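Local coordinates for hypothetical protein (Staphylococcus aureus subsp. aureus, PDB 1QYI) that is of unknown function but carries a haloacid dehalogenase (HAD)-like domain and is probably a hydrolase of that superfamily, at residues Q309-K315 / K333-T337; L328-Q332 / L354-A359; I236-Y242 / F262-S267; E271-Y276 / R299-E303. One frame throughout, in Å; residues are numbered along the deposited sequence.

Contact 1: Q309-K315 / K333-T337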
loop_
_atom_site.group_PDB
_atom_site.type_symbol
_atom_site.label_atom_id
_atom_site.label_comp_id
_atom_site.label_asym_id
_atom_site.label_seq_id
_atom_site.Cartn_x
_atom_site.Cartn_y
_atom_site.Cartn_z
ATOM N N GLN A 309 24.126 13.897 0.167
ATOM C CA GLN A 309 22.996 13.843 -0.758
ATOM C C GLN A 309 22.930 15.017 -1.738
ATOM O O GLN A 309 22.457 14.856 -2.859
ATOM C CB GLN A 309 21.686 13.771 0.035
ATOM C CG GLN A 309 21.603 12.568 0.952
ATOM C CD GLN A 309 20.375 12.573 1.827
ATOM O OE1 GLN A 309 19.914 11.518 2.257
ATOM N NE2 GLN A 309 19.843 13.755 2.103
ATOM N N ASP A 310 23.411 16.185 -1.321
ATOM C CA ASP A 310 23.352 17.356 -2.185
ATOM C C ASP A 310 24.263 17.326 -3.409
ATOM O O ASP A 310 25.486 17.374 -3.295
ATOM C CB ASP A 310 23.604 18.633 -1.374
ATOM C CG ASP A 310 22.535 18.870 -0.314
ATOM O OD1 ASP A 310 21.335 18.643 -0.596
ATOM O OD2 ASP A 310 22.883 19.297 0.806
ATOM N N ASN A 311 23.636 17.247 -4.584
ATOM C CA ASN A 311 24.333 17.235 -5.875
ATOM C C ASN A 311 25.569 16.329 -5.900
ATOM O O ASN A 311 26.676 16.791 -6.147
ATOM C CB ASN A 311 24.737 18.662 -6.239
ATOM C CG ASN A 311 25.190 18.785 -7.676
ATOM O OD1 ASN A 311 25.848 19.758 -8.051
ATOM N ND2 ASN A 311 24.827 17.799 -8.502
ATOM N N ILE A 312 25.374 15.040 -5.661
ATOM C CA ILE A 312 26.486 14.112 -5.643
ATOM C C ILE A 312 26.670 13.384 -6.973
ATOM O O ILE A 312 27.549 12.531 -7.101
ATOM C CB ILE A 312 26.301 13.069 -4.534
ATOM C CG1 ILE A 312 24.989 12.305 -4.752
ATOM C CG2 ILE A 312 26.316 13.759 -3.179
ATOM C CD1 ILE A 312 24.846 11.055 -3.908
ATOM N N VAL A 313 25.840 13.711 -7.960
ATOM C CA VAL A 313 25.933 13.064 -9.266
ATOM C C VAL A 313 25.696 14.051 -10.404
ATOM O O VAL A 313 25.033 15.071 -10.224
ATOM C CB VAL A 313 24.896 11.909 -9.398
ATOM C CG1 VAL A 313 25.092 10.891 -8.276
ATOM C CG2 VAL A 313 23.475 12.468 -9.369
ATOM N N ASN A 314 26.253 13.747 -11.570
ATOM C CA ASN A 314 26.061 14.608 -12.725
ATOM C C ASN A 314 24.733 14.289 -13.383
ATOM O O ASN A 314 24.266 13.147 -13.363
ATOM C CB ASN A 314 27.186 14.444 -13.756
ATOM C CG ASN A 314 28.505 15.043 -13.290
ATOM O OD1 ASN A 314 28.543 16.141 -12.721
ATOM N ND2 ASN A 314 29.598 14.332 -13.552
ATOM N N LYS A 315 24.152 15.314 -13.986
ATOM C CA LYS A 315 22.870 15.234 -14.664
ATOM C C LYS A 315 22.783 14.148 -15.743
ATOM O O LYS A 315 21.704 13.618 -15.997
ATOM C CB LYS A 315 22.570 16.597 -15.278
ATOM C CG LYS A 315 21.114 16.962 -15.342
ATOM C CD LYS A 315 20.499 16.986 -13.955
ATOM C CE LYS A 315 19.382 18.026 -13.866
ATOM N NZ LYS A 315 18.416 17.948 -15.015
ATOM N N LYS A 333 17.481 16.854 -5.907
ATOM C CA LYS A 333 18.330 16.894 -4.714
ATOM C C LYS A 333 19.747 16.392 -4.946
ATOM O O LYS A 333 20.716 17.087 -4.644
ATOM C CB LYS A 333 17.694 16.070 -3.584
ATOM C CG LYS A 333 18.667 15.682 -2.463
ATOM C CD LYS A 333 19.272 16.891 -1.757
ATOM C CE LYS A 333 18.396 17.365 -0.602
ATOM N NZ LYS A 333 18.238 16.313 0.442
ATOM N N ILE A 334 19.856 15.167 -5.457
ATOM C CA ILE A 334 21.151 14.525 -5.717
ATOM C C ILE A 334 21.767 14.963 -7.038
ATOM O O ILE A 334 22.896 14.592 -7.349
ATOM C CB ILE A 334 21.033 12.986 -5.773
ATOM C CG1 ILE A 334 20.288 12.571 -7.050
ATOM C CG2 ILE A 334 20.332 12.479 -4.532
ATOM C CD1 ILE A 334 20.199 11.062 -7.250
ATOM N N GLY A 335 21.017 15.727 -7.824
ATOM C CA GLY A 335 21.530 16.199 -9.098
ATOM C C GLY A 335 21.319 15.261 -10.274
ATOM O O GLY A 335 22.040 15.347 -11.267
ATOM N N ALA A 336 20.334 14.372 -10.189
ATOM C CA ALA A 336 20.078 13.446 -11.286
ATOM C C ALA A 336 18.969 13.934 -12.208
ATOM O O ALA A 336 18.124 14.742 -11.816
ATOM C CB ALA A 336 19.723 12.076 -10.736
ATOM N N THR A 337 18.979 13.442 -13.443
ATOM C CA THR A 337 17.948 13.823 -14.398
ATOM C C THR A 337 16.663 13.099 -14.027
ATOM O O THR A 337 16.673 11.898 -13.743
ATOM C CB THR A 337 18.341 13.452 -15.844
ATOM O OG1 THR A 337 19.357 14.352 -16.309
ATOM C CG2 THR A 337 17.133 13.541 -16.770
HETATM O O HOH W 1 20.422 19.997 -3.002
HETATM O O HOH W 2 23.551 17.780 -11.124
#
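The D310 carboxylate sends OD1 beside the aliphatic CD and CE of K333, while K333 NZ stays 4.0 Å from D310 OD1, beyond a salt bridge; a water donates to the same OD1 and, weakly, to K333 O. The backbone of loop 309-315 meets two carbonyls at the end of helix 325-334. N311 N bonds to K333 O at 2.9 Å, almost straight at 178°. V313 N reaches I334 O at 3.1 Å, but its N-H is bent, with 140° at the hydrogen. This loop thus takes up carbonyls left over where the helix stops: G335, with positive phi, turns the chain out of the helix towards strand 337-341, a helix-to-strand link of the HAD-like alpha/beta domain. Beside these bonds the contact turns apolar. V313, with chi1 -57°, places CG2 between its backbone N and carbonyl carbon, where it meets I334 CG1 at 3.9 Å and A336 CB at 4.0 Å. I312 CG1 slants across I334 CB at 4.1 Å. At the far end the bent K315 chain crosses T337 at about a right angle, K315 CG being 3.3 Å from T337 OG1, and its NZ goes on to a salt bridge with D360.

Contact 2: L328-Q332 / L354-A359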
loop_
_atom_site.group_PDB
_atom_site.type_symbol
_atom_site.label_atom_id
_atom_site.label_comp_id
_atom_site.label_asym_id
_atom_site.label_seq_id
_atom_site.Cartn_x
_atom_site.Cartn_y
_atom_site.Cartn_z
ATOM N N LEU A 328 10.761 13.204 -7.722
ATOM C CA LEU A 328 11.249 14.323 -8.512
ATOM C C LEU A 328 12.206 15.175 -7.668
ATOM O O LEU A 328 13.288 15.539 -8.126
ATOM C CB LEU A 328 10.059 15.151 -9.016
ATOM C CG LEU A 328 10.371 16.435 -9.784
ATOM C CD1 LEU A 328 9.311 16.689 -10.846
ATOM C CD2 LEU A 328 10.441 17.580 -8.788
ATOM N N LEU A 329 11.803 15.477 -6.436
ATOM C CA LEU A 329 12.617 16.264 -5.516
ATOM C C LEU A 329 13.886 15.499 -5.124
ATOM O O LEU A 329 14.938 16.103 -4.913
ATOM C CB LEU A 329 11.791 16.628 -4.275
ATOM C CG LEU A 329 10.997 17.952 -4.212
ATOM C CD1 LEU A 329 10.412 18.338 -5.558
ATOM C CD2 LEU A 329 9.897 17.801 -3.171
ATOM N N SER A 330 13.794 14.171 -5.033
ATOM C CA SER A 330 14.961 13.349 -4.699
ATOM C C SER A 330 15.983 13.418 -5.831
ATOM O O SER A 330 17.181 13.302 -5.595
ATOM C CB SER A 330 14.565 11.881 -4.485
ATOM O OG SER A 330 13.843 11.687 -3.279
ATOM N N ALA A 331 15.513 13.584 -7.064
ATOM C CA ALA A 331 16.427 13.670 -8.200
ATOM C C ALA A 331 17.024 15.075 -8.265
ATOM O O ALA A 331 18.228 15.236 -8.440
ATOM C CB ALA A 331 15.696 13.332 -9.501
ATOM N N GLN A 332 16.190 16.097 -8.107
ATOM C CA GLN A 332 16.693 17.465 -8.129
ATOM C C GLN A 332 17.662 17.652 -6.962
ATOM O O GLN A 332 18.560 18.491 -7.030
ATOM C CB GLN A 332 15.543 18.456 -8.030
ATOM C CG GLN A 332 14.509 18.255 -9.130
ATOM C CD GLN A 332 13.570 19.433 -9.284
ATOM O OE1 GLN A 332 13.233 20.104 -8.307
ATOM N NE2 GLN A 332 13.119 19.676 -10.507
ATOM N N LEU A 354 3.950 18.053 -12.269
ATOM C CA LEU A 354 5.294 17.671 -12.715
ATOM C C LEU A 354 5.973 18.805 -13.469
ATOM O O LEU A 354 7.152 19.072 -13.264
ATOM C CB LEU A 354 5.256 16.417 -13.597
ATOM C CG LEU A 354 4.878 15.111 -12.896
ATOM C CD1 LEU A 354 4.868 13.965 -13.888
ATOM C CD2 LEU A 354 5.862 14.842 -11.775
ATOM N N GLU A 355 5.233 19.482 -14.336
ATOM C CA GLU A 355 5.817 20.579 -15.079
ATOM C C GLU A 355 5.989 21.794 -14.171
ATOM O O GLU A 355 6.949 22.552 -14.311
ATOM C CB GLU A 355 4.949 20.925 -16.286
ATOM C CG GLU A 355 4.741 19.756 -17.243
ATOM C CD GLU A 355 3.863 20.127 -18.414
ATOM O OE1 GLU A 355 2.745 20.639 -18.167
ATOM O OE2 GLU A 355 4.285 19.904 -19.576
ATOM N N ALA A 356 5.066 21.984 -13.235
ATOM C CA ALA A 356 5.180 23.110 -12.310
ATOM C C ALA A 356 6.356 22.879 -11.348
ATOM O O ALA A 356 6.739 23.780 -10.602
ATOM C CB ALA A 356 3.881 23.297 -11.524
ATOM N N HIS A 357 6.925 21.674 -11.368
ATOM C CA HIS A 357 8.061 21.361 -10.506
ATOM C C HIS A 357 9.346 21.212 -11.306
ATOM O O HIS A 357 10.361 20.748 -10.788
ATOM C CB HIS A 357 7.792 20.095 -9.686
ATOM C CG HIS A 357 7.084 20.361 -8.392
ATOM N ND1 HIS A 357 7.695 20.971 -7.323
ATOM C CD2 HIS A 357 5.804 20.118 -8.009
ATOM C CE1 HIS A 357 6.827 21.095 -6.331
ATOM N NE2 HIS A 357 5.674 20.585 -6.725
ATOM N N HIS A 358 9.288 21.623 -12.569
ATOM C CA HIS A 358 10.428 21.571 -13.481
ATOM C C HIS A 358 10.957 20.158 -13.677
ATOM O O HIS A 358 12.125 19.882 -13.410
ATOM C CB HIS A 358 11.573 22.460 -12.977
ATOM C CG HIS A 358 11.125 23.789 -12.452
ATOM N ND1 HIS A 358 10.833 23.999 -11.118
ATOM C CD2 HIS A 358 10.912 24.968 -13.078
ATOM C CE1 HIS A 358 10.460 25.257 -10.949
ATOM N NE2 HIS A 358 10.497 25.867 -12.118
ATOM N N ALA A 359 10.094 19.258 -14.130
ATOM C CA ALA A 359 10.509 17.885 -14.370
ATOM C C ALA A 359 11.246 17.877 -15.699
ATOM O O ALA A 359 10.740 18.382 -16.705
ATOM C CB ALA A 359 9.300 16.964 -14.422
#
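Q332 supplies the polar part and L328 most of the apolar part of this meeting between helix 325-334 and the end of helix 351-356. The polar link is a hydrogen bond from the Q332 carboxamide: NE2 lies 3.0 Å from H357 O, with the N-H bent to 139° and the acceptor 29° out of the amide plane. The side chain reaches there because it runs extended beyond CG, which is anti to the carbonyl carbon (chi1 -56°).

Among the apolar contacts, the fork of L328 does the work. Its CD1 branch sits 3.6 Å from A359 CB and 4.0 Å from L354 CD2, while CD2 comes to 3.8 Å from H357 CB; the two branches touch L354 on the helix and H357 and A359 in the turn after it. L329 CD1 approaches the H357 imidazole obliquely, 4.2 Å from H357 ND1. F338 of strand 337-341 is touched by both L328 and A359 and continues this apolar patch towards the sheet.

The facing turn is a Schellman motif: H358, with positive phi, is its C-prime residue, A359 N returns weakly to L354 O and H358 N to E355 O. It ends the second of two successive helices packed beside the parallel sheet of the HAD-like alpha/beta domain.

Contact 3: I236-Y242 / F262-S267; sequences IATGRPY and FIATAS
The side chains of I236 and I263 run next to each other on one face of the sheet, with I236 CB 3.9 Å from I263 CG2. Their parallel strands put A237 and A264 on the other face. Hydrogen bonds of the parallel ladder run from I236 N to F262 O, from A264 N to I236 O, and from T238 N to A264 O (3.1 Å).

Beyond the strands, side-chain oxygens take up backbone N-H groups. T238 OG1, anti to the backbone N at chi1 180°, accepts from R240 N at 3.1 Å in an ST turn. R240 O, turned across the gap, takes A266 N (3.0 Å), which approaches from above the carbonyl plane. T265 OG1 caps helix 266-275 by accepting from S267 N. S267 OG in turn accepts from Y242 N at 3.0 Å, with CB of Y242 alongside. T238 at the end of its strand is consistent with the motif II threonine of HAD enzymes, and R240, salt-bridged to D9, lies just after it.

A237 and A264 rest on helix 288-295, and A237 O accepts from K284. T238 and T265 both touch T245 of helix 242-252, the crossover of the beta-alpha-beta unit joining strands 233-237 and 263-264, the latter at the outer border of the sheet.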
loop_
_atom_site.group_PDB
_atom_site.type_symbol
_atom_site.label_atom_id
_atom_site.label_comp_id
_atom_site.label_asym_id
_atom_site.label_seq_id
_atom_site.Cartn_x
_atom_site.Cartn_y
_atom_site.Cartn_z
ATOM N N ILE A 236 16.598 -0.013 -8.546
ATOM C CA ILE A 236 15.239 0.127 -8.001
ATOM C C ILE A 236 15.155 0.780 -6.607
ATOM O O ILE A 236 15.861 0.375 -5.686
ATOM C CB ILE A 236 14.514 -1.253 -7.893
ATOM C CG1 ILE A 236 14.286 -1.843 -9.279
ATOM C CG2 ILE A 236 13.141 -1.080 -7.246
ATOM C CD1 ILE A 236 13.353 -1.020 -10.134
ATOM N N ALA A 237 14.283 1.779 -6.478
ATOM C CA ALA A 237 14.019 2.473 -5.212
ATOM C C ALA A 237 12.495 2.558 -5.063
ATOM O O ALA A 237 11.835 3.276 -5.819
ATOM C CB ALA A 237 14.625 3.887 -5.218
ATOM N N THR A 238 11.929 1.824 -4.108
ATOM C CA THR A 238 10.477 1.844 -3.902
ATOM C C THR A 238 10.091 1.980 -2.431
ATOM O O THR A 238 10.927 1.822 -1.539
ATOM C CB THR A 238 9.809 0.556 -4.445
ATOM O OG1 THR A 238 8.395 0.626 -4.226
ATOM C CG2 THR A 238 10.368 -0.674 -3.747
ATOM N N GLY A 239 8.815 2.277 -2.194
ATOM C CA GLY A 239 8.308 2.411 -0.839
ATOM C C GLY A 239 7.810 1.068 -0.336
ATOM O O GLY A 239 7.429 0.924 0.824
ATOM N N ARG A 240 7.803 0.083 -1.230
ATOM C CA ARG A 240 7.373 -1.269 -0.905
ATOM C C ARG A 240 8.447 -1.998 -0.099
ATOM O O ARG A 240 9.644 -1.761 -0.291
ATOM C CB ARG A 240 7.134 -2.071 -2.187
ATOM C CG ARG A 240 6.020 -1.576 -3.087
ATOM C CD ARG A 240 5.835 -2.544 -4.242
ATOM N NE ARG A 240 4.558 -2.366 -4.922
ATOM C CZ ARG A 240 3.799 -3.368 -5.349
ATOM N NH1 ARG A 240 4.179 -4.630 -5.171
ATOM N NH2 ARG A 240 2.652 -3.102 -5.954
ATOM N N PRO A 241 8.040 -2.876 0.831
ATOM C CA PRO A 241 9.063 -3.596 1.594
ATOM C C PRO A 241 9.747 -4.630 0.686
ATOM O O PRO A 241 9.346 -4.831 -0.473
ATOM C CB PRO A 241 8.269 -4.232 2.741
ATOM C CG PRO A 241 6.888 -4.392 2.165
ATOM C CD PRO A 241 6.706 -3.073 1.429
ATOM N N TYR A 242 10.765 -5.294 1.220
ATOM C CA TYR A 242 11.531 -6.285 0.467
ATOM C C TYR A 242 10.743 -7.320 -0.311
ATOM O O TYR A 242 10.919 -7.462 -1.515
ATOM C CB TYR A 242 12.491 -7.036 1.389
ATOM C CG TYR A 242 13.299 -8.081 0.653
ATOM C CD1 TYR A 242 14.255 -7.702 -0.304
ATOM C CD2 TYR A 242 13.116 -9.441 0.902
ATOM C CE1 TYR A 242 15.012 -8.651 -0.989
ATOM C CE2 TYR A 242 13.865 -10.402 0.226
ATOM C CZ TYR A 242 14.814 -9.999 -0.718
ATOM O OH TYR A 242 15.572 -10.947 -1.374
ATOM N N PHE A 262 21.374 -3.443 -5.936
ATOM C CA PHE A 262 20.914 -2.144 -6.383
ATOM C C PHE A 262 19.399 -2.013 -6.323
ATOM O O PHE A 262 18.786 -1.346 -7.156
ATOM C CB PHE A 262 21.411 -1.892 -7.801
ATOM C CG PHE A 262 22.905 -1.909 -7.920
ATOM C CD1 PHE A 262 23.681 -1.027 -7.180
ATOM C CD2 PHE A 262 23.539 -2.807 -8.771
ATOM C CE1 PHE A 262 25.067 -1.036 -7.285
ATOM C CE2 PHE A 262 24.925 -2.829 -8.887
ATOM C CZ PHE A 262 25.689 -1.939 -8.142
ATOM N N ILE A 263 18.798 -2.676 -5.342
ATOM C CA ILE A 263 17.362 -2.600 -5.144
ATOM C C ILE A 263 17.120 -2.111 -3.725
ATOM O O ILE A 263 17.278 -2.859 -2.762
ATOM C CB ILE A 263 16.688 -3.965 -5.336
ATOM C CG1 ILE A 263 16.959 -4.488 -6.751
ATOM C CG2 ILE A 263 15.187 -3.835 -5.086
ATOM C CD1 ILE A 263 16.288 -5.824 -7.074
ATOM N N ALA A 264 16.767 -0.836 -3.605
ATOM C CA ALA A 264 16.497 -0.228 -2.306
ATOM C C ALA A 264 14.990 -0.279 -2.039
ATOM O O ALA A 264 14.187 0.057 -2.914
ATOM C CB ALA A 264 16.992 1.216 -2.302
ATOM N N THR A 265 14.609 -0.700 -0.837
ATOM C CA THR A 265 13.201 -0.805 -0.480
ATOM C C THR A 265 12.911 -0.150 0.862
ATOM O O THR A 265 13.812 0.393 1.511
ATOM C CB THR A 265 12.746 -2.277 -0.372
ATOM O OG1 THR A 265 13.372 -2.895 0.765
ATOM C CG2 THR A 265 13.116 -3.051 -1.630
ATOM N N ALA A 266 11.645 -0.223 1.274
ATOM C CA ALA A 266 11.192 0.353 2.536
ATOM C C ALA A 266 11.826 -0.371 3.714
ATOM O O ALA A 266 11.873 0.154 4.825
ATOM C CB ALA A 266 9.666 0.274 2.627
ATOM N N SER A 267 12.297 -1.589 3.473
ATOM C CA SER A 267 12.944 -2.348 4.529
ATOM C C SER A 267 14.294 -1.695 4.810
ATOM O O SER A 267 14.690 -1.546 5.963
ATOM C CB SER A 267 13.137 -3.810 4.111
ATOM O OG SER A 267 11.884 -4.462 3.926
#

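Contact 4: E271-Y276 / R299-E303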
loop_
_atom_site.group_PDB
_atom_site.type_symbol
_atom_site.label_atom_id
_atom_site.label_comp_id
_atom_site.label_asym_id
_atom_site.label_seq_id
_atom_site.Cartn_x
_atom_site.Cartn_y
_atom_site.Cartn_z
ATOM N N GLU A 271 15.633 -0.216 8.182
ATOM C CA GLU A 271 16.827 -0.690 8.838
ATOM C C GLU A 271 17.738 0.495 9.141
ATOM O O GLU A 271 18.207 0.662 10.268
ATOM C CB GLU A 271 17.546 -1.700 7.949
ATOM C CG GLU A 271 18.704 -2.380 8.646
ATOM C CD GLU A 271 18.415 -2.634 10.118
ATOM O OE1 GLU A 271 17.263 -3.026 10.445
ATOM O OE2 GLU A 271 19.347 -2.463 10.945
ATOM N N ALA A 272 17.961 1.328 8.131
ATOM C CA ALA A 272 18.814 2.503 8.269
ATOM C C ALA A 272 18.384 3.424 9.413
ATOM O O ALA A 272 19.227 4.021 10.076
ATOM C CB ALA A 272 18.835 3.280 6.955
ATOM N N GLU A 273 17.079 3.539 9.643
ATOM C CA GLU A 273 16.576 4.405 10.707
ATOM C C GLU A 273 16.868 3.838 12.093
ATOM O O GLU A 273 17.066 4.581 13.053
ATOM C CB GLU A 273 15.068 4.634 10.542
ATOM C CG GLU A 273 14.688 5.316 9.231
ATOM C CD GLU A 273 13.181 5.446 9.038
ATOM O OE1 GLU A 273 12.445 4.477 9.344
ATOM O OE2 GLU A 273 12.738 6.515 8.559
ATOM N N ASN A 274 16.887 2.517 12.197
ATOM C CA ASN A 274 17.168 1.875 13.470
ATOM C C ASN A 274 18.635 2.037 13.866
ATOM O O ASN A 274 18.953 2.086 15.047
ATOM C CB ASN A 274 16.772 0.397 13.407
ATOM C CG ASN A 274 15.261 0.203 13.463
ATOM O OD1 ASN A 274 14.595 0.748 14.344
ATOM N ND2 ASN A 274 14.717 -0.577 12.532
HETATM N N MSE A 275 19.524 2.121 12.879
HETATM C CA MSE A 275 20.949 2.305 13.138
HETATM C C MSE A 275 21.236 3.761 13.459
HETATM O O MSE A 275 22.114 4.066 14.260
HETATM C CB MSE A 275 21.769 1.923 11.917
HETATM C CG MSE A 275 21.726 0.462 11.566
HETATM SE SE MSE A 275 22.674 0.137 9.916
HETATM C CE MSE A 275 21.183 -0.229 8.777
ATOM N N TYR A 276 20.496 4.655 12.809
ATOM C CA TYR A 276 20.652 6.092 12.999
ATOM C C TYR A 276 19.278 6.709 13.238
ATOM O O TYR A 276 18.746 7.413 12.382
ATOM C CB TYR A 276 21.288 6.719 11.754
ATOM C CG TYR A 276 22.537 6.008 11.293
ATOM C CD1 TYR A 276 23.762 6.204 11.936
ATOM C CD2 TYR A 276 22.484 5.098 10.242
ATOM C CE1 TYR A 276 24.902 5.497 11.540
ATOM C CE2 TYR A 276 23.607 4.390 9.843
ATOM C CZ TYR A 276 24.810 4.591 10.493
ATOM O OH TYR A 276 25.911 3.864 10.103
ATOM N N ARG A 299 24.655 -2.056 4.446
ATOM C CA ARG A 299 24.536 -1.409 5.754
ATOM C C ARG A 299 25.687 -0.468 6.081
ATOM O O ARG A 299 25.473 0.618 6.606
ATOM C CB ARG A 299 24.468 -2.474 6.853
ATOM C CG ARG A 299 23.238 -3.367 6.841
ATOM C CD ARG A 299 23.454 -4.576 7.754
ATOM N NE ARG A 299 24.040 -4.182 9.035
ATOM C CZ ARG A 299 23.408 -3.463 9.960
ATOM N NH1 ARG A 299 22.159 -3.065 9.746
ATOM N NH2 ARG A 299 24.025 -3.127 11.087
ATOM N N ASP A 300 26.898 -0.909 5.766
ATOM C CA ASP A 300 28.111 -0.169 6.043
ATOM C C ASP A 300 28.276 1.130 5.290
ATOM O O ASP A 300 29.216 1.882 5.542
ATOM C CB ASP A 300 29.322 -1.059 5.775
ATOM C CG ASP A 300 29.242 -2.379 6.509
ATOM O OD1 ASP A 300 28.905 -2.374 7.715
ATOM O OD2 ASP A 300 29.522 -3.424 5.887
ATOM N N LYS A 301 27.372 1.412 4.367
ATOM C CA LYS A 301 27.490 2.642 3.590
ATOM C C LYS A 301 26.315 3.565 3.824
ATOM O O LYS A 301 26.293 4.686 3.331
ATOM C CB LYS A 301 27.584 2.297 2.110
ATOM C CG LYS A 301 28.516 1.142 1.821
ATOM C CD LYS A 301 28.376 0.727 0.382
ATOM C CE LYS A 301 28.948 -0.652 0.141
ATOM N NZ LYS A 301 28.207 -1.322 -0.966
ATOM N N TYR A 302 25.348 3.090 4.598
ATOM C CA TYR A 302 24.157 3.864 4.891
ATOM C C TYR A 302 24.421 5.275 5.388
ATOM O O TYR A 302 23.874 6.236 4.848
ATOM C CB TYR A 302 23.297 3.103 5.890
ATOM C CG TYR A 302 22.521 1.973 5.258
ATOM C CD1 TYR A 302 22.881 1.463 4.012
ATOM C CD2 TYR A 302 21.451 1.393 5.919
ATOM C CE1 TYR A 302 22.191 0.400 3.443
ATOM C CE2 TYR A 302 20.755 0.328 5.363
ATOM C CZ TYR A 302 21.133 -0.167 4.125
ATOM O OH TYR A 302 20.464 -1.240 3.588
ATOM N N GLU A 303 25.266 5.402 6.403
ATOM C CA GLU A 303 25.589 6.704 6.968
ATOM C C GLU A 303 26.006 7.713 5.911
ATOM O O GLU A 303 25.671 8.896 5.998
ATOM C CB GLU A 303 26.710 6.566 7.992
ATOM C CG GLU A 303 26.999 7.840 8.762
ATOM C CD GLU A 303 27.830 7.569 9.995
ATOM O OE1 GLU A 303 28.924 6.977 9.847
ATOM O OE2 GLU A 303 27.395 7.948 11.106
#
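A272 and M275, a selenomethionine, form two bumps on helix 266-275 that wedge the CD2 edge region of the Y302 ring between them, A272 CB on one side of the ring plane and M275 CE on the other. A272 CB is 3.4 Å and M275 CE 3.3 Å from Y302 CD2, both oblique to the ring and tightly fitted. M275 bends at chi3 (-108°), which brings CE into the corner between Y302 and the R299 guanidinium. SE stands 5.3 Å from the Y302 ring centroid, 51° off its normal, a Met-aromatic contact. R299 closes the hollow: its CA sits over the centre of the Y302 face on the M275 side, and its chain then bends so that NH1 passes 3.2 Å from M275 SE.

Next to it, E271 OE2 meets R299 NH1 at 3.1 Å in a salt bridge whose hydrogen bond is weak, its N-H bent to 129°. In the fold, these contacts lay the last turns of helix 266-275 against the loop leading into helix 302-307 and its first turn. F288 packs edge-to-face with Y302, whose OH bonds to N297.

A third projection is Y276, the first residue beyond the helix. Its side chain runs across those of Y302 and E303 at about a right angle: CE2 touches Y302 CB at 4.2 Å, and Y276 OH lies 3.5 Å from E303 CB.

In the fold
Following the chain from the N terminus, contact 3 comes first, closing the loop from strand 233-237 through helix 242-252 to the border strand 263-264. Helix 266-275 then leads straight into contact 4, which folds the chain back on itself as far as helix 302-307; the two adjoin in sequence, with centres about 14 Å apart. Contact 1 opens next at 309-315 and closes at 333-337, but contact 2 has already begun at 328-332 and closes at 354-359, so these two cross. They share helix 325-334 and touch through a probable hydrogen bond from A336 N to A331 O. Contact 1 joins the loop before strand 318-322 to that helix's end and the start of strand 337-341; contact 2 joins it to the end of helix 351-356.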